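Local coordinates for gamma-hexachlorocyclohexane dehydrochlorinase (Novosphingobium barchaimii LL02, PDB 5KVB), which probably converts the pollutant lindane, gamma-hexachlorocyclohexane, to a tetrachlorocyclohexadiene through two successive dehydrochlorinations, with pentachlorocyclohexene as the intermediate, at residues Glu36-Ala40 with Leu64-Asn68; Gly99-Cys103 with Leu115-Tyr120. All coordinates share one frame; numbering follows the deposited sequence.

Contact 1: residues Glu36-Ala40 with Leu64-Asn68; sequences EGRLA and LDLVN
The branched end of Leu64 is the main bump of this helix pair, pushed into a hollow that Glu36, Leu39 and Ala40 form on the short helix. Its two methyls divide the hollow between them: CD2 meets CG of Glu36 and CD2 of Leu39, each at 3.8 Å, while CD1 points to Ala40 CB, a looser touch. The Leu39 and Leu64 side chains overlap flank to flank, each pointing back toward the other's helix. With CG of Leu39 anti to the backbone N (chi1 -177°), its CD2 reaches across to a second neighbour and meets Val67 CG2 tip to tip at 3.9 Å. A polar bridge runs beside these apolar contacts. Asn68 ND2 donates to Glu36 OE2 over 2.9 Å, nearly in line with the carboxylate C-O bond, the amide and carboxylate planes turned 67° from each other. The same ND2 also donates to Leu64 O, 3.0 Å away, which takes the backbone N-H of Asn68 from the opposite face of its carbonyl plane. Two bonds thus fix the rotation of the amide. Val31 touches both Leu39 and Val67, adding helix 10-33 to the apolar contact. The helix axes stay 11.3 Å apart, so side chains alone bridge them: an apolar helix-helix packing with a polar bridge at its edge, among the helices that flank the curved sheet of the SnoaL-like, NTF2-type fold.

Contact 2: residues Gly99-Cys103 with Leu115-Tyr120; sequences GDVLC and LIAAVY
Val101 and Tyr120 meet through their first torsions: the valine, with CG1 anti to its own N, has CG2 beside that N and facing the tyrosine, while chi1 of -75° swings the Tyr120 ring beneath it. Val101 CG2 stands 3.7 Å from the centroid of the Tyr120 ring, only 6° off the normal, a CH-pi contact over the middle of one face. The two residues are diagonal neighbours on antiparallel strands, since Val101 itself pairs with Ala118, whose small side chain lies on the same face. Farther along that face Cys103 and Ile116 touch through their CB atoms at 3.9 Å. On the other face Leu102 CD1 rests against Leu115 CG at 3.8 Å, and Asp100 OD1 lies 3.6 Å from Val119 CG2, the two side chains running side by side.

Six backbone hydrogen bonds tie the strands, two for each of the pairs Gly99-Tyr120, Val101-Ala118 and Cys103-Ile116. The one from Gly99 N to Tyr120 O is the most bent, at 137°, whereas Cys103 N to Ile116 O is almost straight and 2.8 Å long. The pairs Asp100-Val119 and Leu102-Ala117 alternate with them as non-hydrogen-bonded pairs.

The two faces serve different ends. Asp100 OD1 makes a salt bridge to Lys33 of the third subunit and OD2 accepts from Asn84, while Leu102 packs on Leu102 of the second subunit and Tyr81 of the third. The chemistry is therefore split: a largely apolar subunit interface that includes one salt bridge, and opposite it a wall of Val101, Cys103 and Tyr120 against His80, the probable proton acceptor, consistent with limiting its movement.

Overall arrangement
Both segments of contact 1 come earlier in the chain than those of contact 2. Their centres lie 19 Å apart with the middle of the chain between them, and their nearest atoms remain about 9 Å from each other. Contact 1 joins helix 36-40 to helix 59-71, whereas contact 2 lies in the hairpin of strands 94-107 and 113-127 within the mixed sheet. Helix 10-33 packs against both contacts, its Tyr24 touching Val101 and Tyr120. Contact 2 borders the likely active site, the Tyr120 side chain about 3 Å from that of His80 and Cys103 about 6 Å from Asp32, while contact 1 packs helices farther from it, Val67 about 9 Å from each, within the same SnoaL-like domain.

Contact 1: residues Glu36-Ala40 with Leu64-Asn68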
loop_
_atom_site.group_PDB
_atom_site.type_symbol
_atom_site.label_atom_id
_atom_site.label_comp_id
_atom_site.label_asym_id
_atom_site.label_seq_id
_atom_site.Cartn_x
_atom_site.Cartn_y
_atom_site.Cartn_z
ATOM N N GLU A 36 0.007 -6.136 21.910
ATOM C CA GLU A 36 -1.214 -6.815 22.321
ATOM C C GLU A 36 -2.362 -5.844 22.563
ATOM O O GLU A 36 -3.505 -6.163 22.247
ATOM C CB GLU A 36 -0.951 -7.676 23.558
ATOM C CG GLU A 36 -0.234 -8.980 23.221
ATOM C CD GLU A 36 0.100 -9.801 24.449
ATOM O OE1 GLU A 36 0.466 -9.208 25.486
ATOM O OE2 GLU A 36 -0.025 -11.043 24.378
ATOM N N GLY A 37 -2.067 -4.654 23.081
ATOM C CA GLY A 37 -3.083 -3.641 23.301
ATOM C C GLY A 37 -3.767 -3.175 22.020
ATOM O O GLY A 37 -4.997 -3.105 21.942
ATOM N N ARG A 38 -2.963 -2.858 21.011
ATOM C CA ARG A 38 -3.501 -2.422 19.729
ATOM C C ARG A 38 -4.328 -3.540 19.096
ATOM O O ARG A 38 -5.438 -3.301 18.619
ATOM C CB ARG A 38 -2.375 -1.986 18.778
ATOM C CG ARG A 38 -2.881 -1.534 17.399
ATOM C CD ARG A 38 -1.748 -1.196 16.410
ATOM N NE ARG A 38 -0.827 -0.181 16.926
ATOM C CZ ARG A 38 -0.938 1.123 16.709
ATOM N NH1 ARG A 38 -1.923 1.612 15.969
ATOM N NH2 ARG A 38 -0.042 1.959 17.228
ATOM N N LEU A 39 -3.797 -4.754 19.103
ATOM C CA LEU A 39 -4.477 -5.880 18.474
ATOM C C LEU A 39 -5.795 -6.242 19.166
ATOM O O LEU A 39 -6.768 -6.603 18.499
ATOM C CB LEU A 39 -3.550 -7.105 18.441
ATOM C CG LEU A 39 -4.049 -8.378 17.749
ATOM C CD1 LEU A 39 -4.498 -8.140 16.296
ATOM C CD2 LEU A 39 -2.970 -9.442 17.796
ATOM N N ALA A 40 -5.832 -6.143 20.494
ATOM C CA ALA A 40 -7.045 -6.492 21.233
ATOM C C ALA A 40 -8.169 -5.474 21.035
ATOM O O ALA A 40 -9.346 -5.828 21.092
ATOM C CB ALA A 40 -6.733 -6.639 22.725
ATOM N N LEU A 64 -5.587 -12.912 20.522
ATOM C CA LEU A 64 -4.303 -13.025 21.217
ATOM C C LEU A 64 -3.879 -14.485 21.408
ATOM O O LEU A 64 -2.686 -14.803 21.363
ATOM C CB LEU A 64 -4.365 -12.296 22.561
ATOM C CG LEU A 64 -4.483 -10.774 22.434
ATOM C CD1 LEU A 64 -4.448 -10.110 23.806
ATOM C CD2 LEU A 64 -3.385 -10.214 21.541
ATOM N N ASP A 65 -4.843 -15.378 21.604
ATOM C CA ASP A 65 -4.543 -16.805 21.693
ATOM C C ASP A 65 -3.935 -17.324 20.388
ATOM O O ASP A 65 -2.935 -18.046 20.388
ATOM C CB ASP A 65 -5.811 -17.587 22.030
ATOM C CG ASP A 65 -5.530 -19.037 22.364
ATOM O OD1 ASP A 65 -4.563 -19.298 23.116
ATOM O OD2 ASP A 65 -6.274 -19.912 21.877
ATOM N N LEU A 66 -4.540 -16.946 19.271
ATOM C CA LEU A 66 -4.056 -17.353 17.959
ATOM C C LEU A 66 -2.628 -16.887 17.703
ATOM O O LEU A 66 -1.791 -17.671 17.256
ATOM C CB LEU A 66 -4.981 -16.811 16.858
ATOM C CG LEU A 66 -4.502 -17.009 15.411
ATOM C CD1 LEU A 66 -4.368 -18.501 15.084
ATOM C CD2 LEU A 66 -5.441 -16.309 14.434
ATOM N N VAL A 67 -2.335 -15.618 17.966
ATOM C CA VAL A 67 -0.997 -15.141 17.641
ATOM C C VAL A 67 0.041 -15.635 18.662
ATOM O O VAL A 67 1.130 -16.050 18.270
ATOM C CB VAL A 67 -0.945 -13.601 17.499
ATOM C CG1 VAL A 67 -1.737 -13.172 16.274
ATOM C CG2 VAL A 67 -1.473 -12.904 18.737
ATOM N N ASN A 68 -0.286 -15.663 19.952
ATOM C CA ASN A 68 0.700 -16.129 20.940
ATOM C C ASN A 68 1.031 -17.621 20.875
ATOM O O ASN A 68 2.164 -18.020 21.182
ATOM C CB ASN A 68 0.237 -15.797 22.360
ATOM C CG ASN A 68 0.604 -14.391 22.778
ATOM O OD1 ASN A 68 1.770 -14.083 23.021
ATOM N ND2 ASN A 68 -0.395 -13.529 22.875
#

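Contact 2: residues Gly99-Cys103 with Leu115-Tyr120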
loop_
_atom_site.group_PDB
_atom_site.type_symbol
_atom_site.label_atom_id
_atom_site.label_comp_id
_atom_site.label_asym_id
_atom_site.label_seq_id
_atom_site.Cartn_x
_atom_site.Cartn_y
_atom_site.Cartn_z
ATOM N N GLY A 99 -8.949 -6.927 0.996
ATOM C CA GLY A 99 -7.630 -6.318 0.983
ATOM C C GLY A 99 -6.587 -7.310 0.528
ATOM O O GLY A 99 -6.726 -8.519 0.757
ATOM N N ASP A 100 -5.546 -6.803 -0.124
ATOM C CA ASP A 100 -4.453 -7.646 -0.612
ATOM C C ASP A 100 -3.229 -7.402 0.233
ATOM O O ASP A 100 -2.785 -6.261 0.383
ATOM C CB ASP A 100 -4.172 -7.356 -2.086
ATOM C CG ASP A 100 -5.383 -7.630 -2.957
ATOM O OD1 ASP A 100 -5.955 -8.727 -2.820
ATOM O OD2 ASP A 100 -5.789 -6.744 -3.733
ATOM N N VAL A 101 -2.681 -8.473 0.797
ATOM C CA VAL A 101 -1.582 -8.352 1.751
ATOM C C VAL A 101 -0.342 -9.103 1.272
ATOM O O VAL A 101 -0.426 -10.268 0.855
ATOM C CB VAL A 101 -2.013 -8.875 3.152
ATOM C CG1 VAL A 101 -0.872 -8.745 4.177
ATOM C CG2 VAL A 101 -3.273 -8.146 3.631
ATOM N N LEU A 102 0.801 -8.421 1.308
ATOM C CA LEU A 102 2.096 -9.027 0.981
ATOM C C LEU A 102 2.867 -9.211 2.281
ATOM O O LEU A 102 3.101 -8.245 3.012
ATOM C CB LEU A 102 2.879 -8.154 -0.008
ATOM C CG LEU A 102 4.314 -8.603 -0.322
ATOM C CD1 LEU A 102 4.334 -9.972 -1.010
ATOM C CD2 LEU A 102 5.000 -7.533 -1.185
ATOM N N CYS A 103 3.248 -10.446 2.594
ATOM C CA CYS A 103 3.963 -10.718 3.835
ATOM C C CYS A 103 5.349 -11.272 3.545
ATOM O O CYS A 103 5.499 -12.179 2.717
ATOM C CB CYS A 103 3.173 -11.700 4.716
ATOM S SG CYS A 103 4.057 -12.244 6.234
ATOM N N LEU A 115 7.838 -15.685 1.245
ATOM C CA LEU A 115 6.953 -14.643 0.722
ATOM C C LEU A 115 5.541 -15.193 0.654
ATOM O O LEU A 115 5.300 -16.253 0.058
ATOM C CB LEU A 115 7.411 -14.176 -0.666
ATOM C CG LEU A 115 6.649 -13.023 -1.336
ATOM C CD1 LEU A 115 7.575 -12.213 -2.236
ATOM C CD2 LEU A 115 5.451 -13.513 -2.140
ATOM N N ILE A 116 4.604 -14.461 1.251
ATOM C CA ILE A 116 3.196 -14.841 1.255
ATOM C C ILE A 116 2.373 -13.755 0.557
ATOM O O ILE A 116 2.548 -12.556 0.830
ATOM C CB ILE A 116 2.670 -15.046 2.694
ATOM C CG1 ILE A 116 3.369 -16.229 3.373
ATOM C CG2 ILE A 116 1.163 -15.279 2.707
ATOM C CD1 ILE A 116 3.117 -16.311 4.876
ATOM N N ALA A 117 1.523 -14.168 -0.376
ATOM C CA ALA A 117 0.508 -13.282 -0.931
ATOM C C ALA A 117 -0.842 -13.748 -0.424
ATOM O O ALA A 117 -1.249 -14.883 -0.691
ATOM C CB ALA A 117 0.551 -13.292 -2.464
ATOM N N ALA A 118 -1.546 -12.880 0.306
ATOM C CA ALA A 118 -2.813 -13.253 0.926
ATOM C C ALA A 118 -3.932 -12.290 0.574
ATOM O O ALA A 118 -3.682 -11.123 0.237
ATOM C CB ALA A 118 -2.658 -13.331 2.432
ATOM N N VAL A 119 -5.158 -12.794 0.654
ATOM C CA VAL A 119 -6.339 -11.954 0.572
ATOM C C VAL A 119 -7.045 -11.982 1.918
ATOM O O VAL A 119 -7.314 -13.054 2.459
ATOM C CB VAL A 119 -7.287 -12.421 -0.545
ATOM C CG1 VAL A 119 -8.640 -11.731 -0.432
ATOM C CG2 VAL A 119 -6.652 -12.155 -1.911
ATOM N N TYR A 120 -7.294 -10.795 2.469
ATOM C CA TYR A 120 -8.032 -10.649 3.723
ATOM C C TYR A 120 -9.462 -10.209 3.431
ATOM O O TYR A 120 -9.680 -9.160 2.802
ATOM C CB TYR A 120 -7.372 -9.619 4.655
ATOM C CG TYR A 120 -6.103 -10.051 5.369
ATOM C CD1 TYR A 120 -5.361 -11.148 4.946
ATOM C CD2 TYR A 120 -5.652 -9.341 6.484
ATOM C CE1 TYR A 120 -4.183 -11.525 5.618
ATOM C CE2 TYR A 120 -4.497 -9.713 7.159
ATOM C CZ TYR A 120 -3.771 -10.798 6.719
ATOM O OH TYR A 120 -2.617 -11.157 7.385
#